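Local coordinates for PTS EIIA type-4 domain-containing protein (Streptococcus agalactiae NEM316, PDB 4TKZ) that probably relays phosphoryl groups as a cytoplasmic EIIA component of a sugar-transporting phosphotransferase system of the mannose or fructose type, at residues A[43-46]-A[47-51]; A[74-77]-A[78-81]; A[100-103]-A[104-107]. All blocks are in the same frame, centred on the assembly; numbering follows the deposited sequence.

Contact 1. Residues A[43-46]-A[47-51]; sequences DVRV and ALQRE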
# COMPACT_ATOMS: atom_id res chain seq x y z
N ASP A 43 -2.35 -20.47 -9.85
CA ASP A 43 -1.34 -19.73 -10.60
C ASP A 43 -0.42 -18.96 -9.65
O ASP A 43 0.80 -18.94 -9.82
CB ASP A 43 -1.99 -18.75 -11.58
CG ASP A 43 -2.66 -19.43 -12.74
OD1 ASP A 43 -2.24 -20.56 -13.09
OD2 ASP A 43 -3.59 -18.84 -13.32
N VAL A 44 -1.03 -18.33 -8.65
CA VAL A 44 -0.29 -17.64 -7.60
C VAL A 44 0.57 -18.62 -6.81
O VAL A 44 1.73 -18.34 -6.49
CB VAL A 44 -1.23 -16.93 -6.61
CG1 VAL A 44 -0.43 -16.18 -5.57
CG2 VAL A 44 -2.14 -15.98 -7.35
N ARG A 45 -0.00 -19.79 -6.49
CA ARG A 45 0.74 -20.79 -5.74
C ARG A 45 1.96 -21.26 -6.51
O ARG A 45 3.04 -21.41 -5.92
CB ARG A 45 -0.15 -22.00 -5.41
CG ARG A 45 0.59 -23.09 -4.65
CD ARG A 45 -0.40 -24.11 -4.14
NE ARG A 45 0.25 -25.33 -3.68
CZ ARG A 45 0.44 -25.64 -2.40
NH1 ARG A 45 1.03 -26.78 -2.08
NH2 ARG A 45 0.03 -24.81 -1.45
N VAL A 46 1.80 -21.48 -7.81
CA VAL A 46 2.89 -21.95 -8.67
C VAL A 46 3.99 -20.92 -8.70
O VAL A 46 5.18 -21.24 -8.55
CB VAL A 46 2.39 -22.22 -10.10
CG1 VAL A 46 3.56 -22.35 -11.07
CG2 VAL A 46 1.57 -23.51 -10.13
N ALA A 47 3.60 -19.67 -8.88
CA ALA A 47 4.56 -18.58 -8.93
C ALA A 47 5.33 -18.46 -7.62
O ALA A 47 6.57 -18.32 -7.62
CB ALA A 47 3.86 -17.27 -9.26
N LEU A 48 4.62 -18.52 -6.50
CA LEU A 48 5.28 -18.38 -5.19
C LEU A 48 6.26 -19.51 -4.93
O LEU A 48 7.39 -19.25 -4.52
CB LEU A 48 4.25 -18.27 -4.06
CG LEU A 48 4.78 -17.91 -2.67
CD1 LEU A 48 5.53 -16.55 -2.69
CD2 LEU A 48 3.65 -17.86 -1.67
N GLN A 49 5.84 -20.76 -5.18
CA GLN A 49 6.73 -21.90 -5.04
C GLN A 49 8.03 -21.68 -5.79
O GLN A 49 9.12 -21.92 -5.26
CB GLN A 49 6.08 -23.16 -5.62
CG GLN A 49 4.95 -23.74 -4.84
CD GLN A 49 4.42 -24.99 -5.53
OE1 GLN A 49 3.24 -25.08 -5.85
NE2 GLN A 49 5.31 -25.93 -5.80
N ARG A 50 7.91 -21.23 -7.04
CA ARG A 50 9.08 -20.99 -7.86
C ARG A 50 10.02 -19.96 -7.22
O ARG A 50 11.24 -20.12 -7.27
CB ARG A 50 8.64 -20.55 -9.26
CG ARG A 50 9.79 -20.32 -10.23
CD ARG A 50 9.29 -20.10 -11.65
NE ARG A 50 10.33 -19.53 -12.50
CZ ARG A 50 10.18 -19.26 -13.80
NH1 ARG A 50 9.03 -19.51 -14.40
NH2 ARG A 50 11.19 -18.75 -14.49
N GLU A 51 9.45 -18.92 -6.62
CA GLU A 51 10.29 -17.86 -6.04
C GLU A 51 11.00 -18.30 -4.76
O GLU A 51 12.02 -17.72 -4.40
CB GLU A 51 9.48 -16.58 -5.80
CG GLU A 51 8.90 -15.96 -7.06
CD GLU A 51 9.98 -15.42 -8.01
OE1 GLU A 51 11.11 -15.14 -7.55
OE2 GLU A 51 9.70 -15.31 -9.22
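Gln49 lays its side chain back over the preceding turn of the helix, against Arg45. Its amide oxygen OE1 comes to 3.5 Å from Arg45 CG and looks onto the aliphatic part of the arginine, with NE of Arg45 a little farther off at 3.7 Å. The two chains meet at a slant, guanidinium and amide planes 68° apart, and the contact is van der Waals packing. Gln49 reaches this place because its CG lies beside its own backbone N (chi1 -71°), which also brings CG to 3.2 Å from the carbonyl oxygen O of Arg45. That oxygen already accepts the N-H of Gln49 at 3.0 Å in a nearly straight bond, 174° at the hydrogen.

The backbone is regular alpha helix, with i to i+4 bonds: Ala47 N to Asp43 O, Leu48 N to Val44 O and Arg50 N to Val46 O repeat the pattern. Arg45 runs out extended, and its NH1 forms a salt bridge with Glu79. Asp43 OD2 reaches back to accept a hydrogen bond from Ser40 N. The turn belongs to the amphipathic helix 41-52 of an alpha/beta fold with a parallel sheet: Val44 and Leu48 sink onto strand 3-9 and helix 68-76, while Val44 and Ala47 also touch strand 30-35.

Contact 2. Residues A[74-77]-A[78-81]; sequences SALS and VEYT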
# COMPACT_ATOMS: atom_id res chain seq x y z
N SER A 74 0.08 -17.80 2.93
CA SER A 74 -0.01 -18.36 4.27
C SER A 74 0.01 -19.88 4.24
O SER A 74 0.68 -20.51 5.06
CB SER A 74 -1.28 -17.87 4.96
OG SER A 74 -1.19 -16.49 5.26
N ALA A 75 -0.74 -20.45 3.29
CA ALA A 75 -0.86 -21.91 3.16
C ALA A 75 0.47 -22.56 2.82
O ALA A 75 0.78 -23.66 3.29
CB ALA A 75 -1.89 -22.26 2.10
N LEU A 76 1.24 -21.88 1.98
CA LEU A 76 2.51 -22.40 1.53
C LEU A 76 3.58 -22.22 2.60
O LEU A 76 4.52 -23.01 2.67
CB LEU A 76 2.93 -21.72 0.23
CG LEU A 76 4.03 -22.43 -0.55
CD1 LEU A 76 3.56 -23.82 -1.02
CD2 LEU A 76 4.48 -21.58 -1.73
N SER A 77 3.43 -21.20 3.45
CA SER A 77 4.45 -20.87 4.45
C SER A 77 4.65 -21.97 5.50
O SER A 77 5.64 -21.94 6.23
CB SER A 77 4.11 -19.57 5.17
OG SER A 77 3.03 -19.78 6.06
N VAL A 78 3.72 -22.91 5.60
CA VAL A 78 3.83 -23.95 6.63
C VAL A 78 4.22 -25.31 6.05
O VAL A 78 4.13 -26.33 6.75
CB VAL A 78 2.52 -24.09 7.43
CG1 VAL A 78 2.11 -22.76 8.03
CG2 VAL A 78 1.40 -24.62 6.55
N GLU A 79 4.66 -25.33 4.80
CA GLU A 79 4.87 -26.60 4.10
C GLU A 79 6.33 -26.99 3.97
O GLU A 79 6.66 -28.13 3.63
CB GLU A 79 4.25 -26.55 2.71
CG GLU A 79 2.76 -26.38 2.69
CD GLU A 79 2.16 -27.05 1.49
OE1 GLU A 79 2.23 -28.29 1.43
OE2 GLU A 79 1.65 -26.34 0.60
N TYR A 80 7.22 -26.03 4.23
CA TYR A 80 8.65 -26.28 4.16
C TYR A 80 9.24 -26.35 5.56
O TYR A 80 9.15 -25.39 6.33
CB TYR A 80 9.34 -25.18 3.36
CG TYR A 80 8.81 -24.95 1.96
CD1 TYR A 80 7.68 -24.15 1.75
CD2 TYR A 80 9.44 -25.49 0.86
CE1 TYR A 80 7.21 -23.92 0.48
CE2 TYR A 80 8.98 -25.26 -0.42
CZ TYR A 80 7.86 -24.47 -0.61
OH TYR A 80 7.40 -24.24 -1.89
N THR A 81 9.85 -27.48 5.88
CA THR A 81 10.43 -27.73 7.20
C THR A 81 11.51 -26.74 7.60
O THR A 81 11.52 -26.24 8.73
CB THR A 81 11.04 -29.15 7.25
OG1 THR A 81 10.01 -30.11 7.04
CG2 THR A 81 11.70 -29.42 8.59
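Tyr80 turns its side chain back to Leu76, one turn earlier in the chain. Its CB leads into a ring whose CG lies beside the tyrosine's own backbone N (chi1 -56°), and this brings one edge round to the end of helix 68-76. CD1 of Tyr80 is first to meet it, 3.5 Å from the carbonyl oxygen O of Leu76, which lies at the ring edge near its plane. Next along the same edge, CE1 of Tyr80 packs 3.7 Å from Leu76 CG, again in the plane of the ring. The hydroxyl oxygen OH at the tip then passes about 4.0 Å from both Leu76 methyls, CD1 and CD2.

Between these two residues the chain makes a type I beta turn, Leu76 to Glu79, by which it leaves the helix for strand 84-89. Its closing bond runs from Glu79 N to Leu76 O at 3.2 Å, with the donor 55° out of the carbonyl plane. Ser77 OG gives a 2.7 Å hydrogen bond to Ser74 O. Glu79 crosses Leu76 at about a right angle: its CG rests 3.4 Å from Ala75 O, and OE2, salt-bridged to Arg45, touches Leu76 CD1. Tyr80 also touches Val52 and Ile85, while Ser74, Ser77 and Val78 pack on Phe127 of the second subunit.

Contact 3. Residues A[100-103]-A[104-107]; sequences VLSR and TMFE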
# COMPACT_ATOMS: atom_id res chain seq x y z
N VAL A 100 13.30 -3.54 3.22
CA VAL A 100 14.46 -3.33 2.36
C VAL A 100 15.62 -2.70 3.12
O VAL A 100 16.76 -3.17 3.06
CB VAL A 100 14.09 -2.44 1.16
CG1 VAL A 100 15.35 -1.95 0.43
CG2 VAL A 100 13.15 -3.18 0.21
N LEU A 101 15.34 -1.64 3.86
CA LEU A 101 16.42 -0.91 4.53
C LEU A 101 16.96 -1.59 5.79
O LEU A 101 18.06 -1.28 6.23
CB LEU A 101 15.98 0.53 4.83
CG LEU A 101 15.75 1.40 3.60
CD1 LEU A 101 15.06 2.70 4.00
CD2 LEU A 101 17.07 1.68 2.87
N SER A 102 16.20 -2.52 6.36
CA SER A 102 16.63 -3.13 7.62
C SER A 102 17.02 -4.61 7.54
O SER A 102 17.64 -5.13 8.47
CB SER A 102 15.55 -2.95 8.70
OG SER A 102 15.52 -1.61 9.17
N ARG A 103 16.68 -5.28 6.44
CA ARG A 103 16.91 -6.73 6.36
C ARG A 103 18.39 -7.09 6.51
O ARG A 103 18.73 -8.18 7.00
CB ARG A 103 16.37 -7.29 5.05
CG ARG A 103 17.01 -6.71 3.80
CD ARG A 103 16.42 -7.35 2.56
NE ARG A 103 16.81 -6.65 1.34
CZ ARG A 103 16.61 -7.15 0.12
NH1 ARG A 103 16.03 -8.33 -0.02
NH2 ARG A 103 17.00 -6.47 -0.94
N THR A 104 19.25 -6.18 6.07
CA THR A 104 20.70 -6.30 6.17
C THR A 104 21.17 -6.50 7.62
O THR A 104 22.20 -7.14 7.87
CB THR A 104 21.38 -5.05 5.54
OG1 THR A 104 21.93 -5.39 4.26
CG2 THR A 104 22.47 -4.48 6.43
N MET A 105 20.39 -5.98 8.57
CA MET A 105 20.73 -6.07 9.99
C MET A 105 20.49 -7.46 10.56
O MET A 105 20.94 -7.76 11.66
CB MET A 105 19.90 -5.09 10.81
CG MET A 105 20.07 -3.63 10.46
SD MET A 105 18.82 -2.64 11.31
CE MET A 105 19.02 -1.08 10.45
N PHE A 106 19.76 -8.30 9.82
CA PHE A 106 19.28 -9.55 10.40
C PHE A 106 19.61 -10.79 9.57
O PHE A 106 19.48 -10.79 8.35
CB PHE A 106 17.77 -9.49 10.64
CG PHE A 106 17.34 -8.35 11.51
CD1 PHE A 106 17.47 -8.43 12.89
CD2 PHE A 106 16.82 -7.20 10.95
CE1 PHE A 106 17.08 -7.38 13.70
CE2 PHE A 106 16.42 -6.14 11.75
CZ PHE A 106 16.55 -6.23 13.13
N GLU A 107 20.04 -11.84 10.26
CA GLU A 107 20.20 -13.14 9.64
C GLU A 107 18.84 -13.75 9.32
O GLU A 107 18.64 -14.31 8.24
CB GLU A 107 20.96 -14.08 10.57
CG GLU A 107 22.47 -13.91 10.57
CD GLU A 107 23.18 -15.24 10.72
OE1 GLU A 107 24.42 -15.25 10.80
OE2 GLU A 107 22.48 -16.28 10.77
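Met105 N donates to Ser102 O at 2.9 Å, and one residue on Phe106 N donates to Arg103 O at 3.0 Å. Both are i to i+3 bonds in consecutive turns, the spacing of a 3-10 helix, and they lead the chain out of helix 93-102 into the loop before helix 110-122. The donors stand above their carbonyl planes, 47° out for Met105 N and 57° for Phe106 N, so neither bond is directed at a lone pair.

The polar side chains look to other partners. Ser102 OG is hydrogen-bonded to Glu98 OE2, back along the same helix. Arg103 stretches away from the turn, its chain extended from CG to NE, and its guanidinium bonds backbone carbonyls: NH2 reaches Glu28 O, and NH1 takes both Ile2 O and Tyr29 O. The arginine thereby ties the end of its helix to the chain just ahead of strands 3-9 and 30-35. CG of Arg103 stands between its own backbone N and carbonyl carbon (chi1 61°), which leaves it close beside Thr104 N.

Apolar groups close round the Ser102 carbonyl. Met105, extended beyond CG, folds back along Ser102: its CB lies 3.3 Å from Ser102 O, and the terminal methyl CE ends 3.8 Å from Ser102 OG. Beside it the Phe106 ring approaches the same oxygen obliquely, CD2 being 3.3 Å from Ser102 O. Outside the turn, Phe106 rests on Asp111 and Lys115 of helix 110-122, and Ser102 and Arg103 both touch Leu112. The methionine and the phenylalanine also meet each other, Met105 CB sitting 3.7 Å above one face of the Phe106 ring, displaced toward its rim.

In the fold
The three contacts follow in series along the chain, none nested in or crossing another. Contact 1 lies wholly within helix 41-52, which crosses from strand 30-35 to strand 57-62, and closes no loop. Contact 2 turns the chain at the end of helix 68-76, ahead of strand 84-89, at one margin of the parallel sheet. Contact 3 does the same after helix 93-102, leading to helix 110-122. Contacts 1 and 2 touch directly: Leu48 against Leu76 joins the two helices, and the Arg45–Glu79 salt bridge joins helix 41-52 to the turn after helix 68-76. Contact 3 stands apart, its centre about 24 Å from that of contact 1 and 22 Å from that of contact 2.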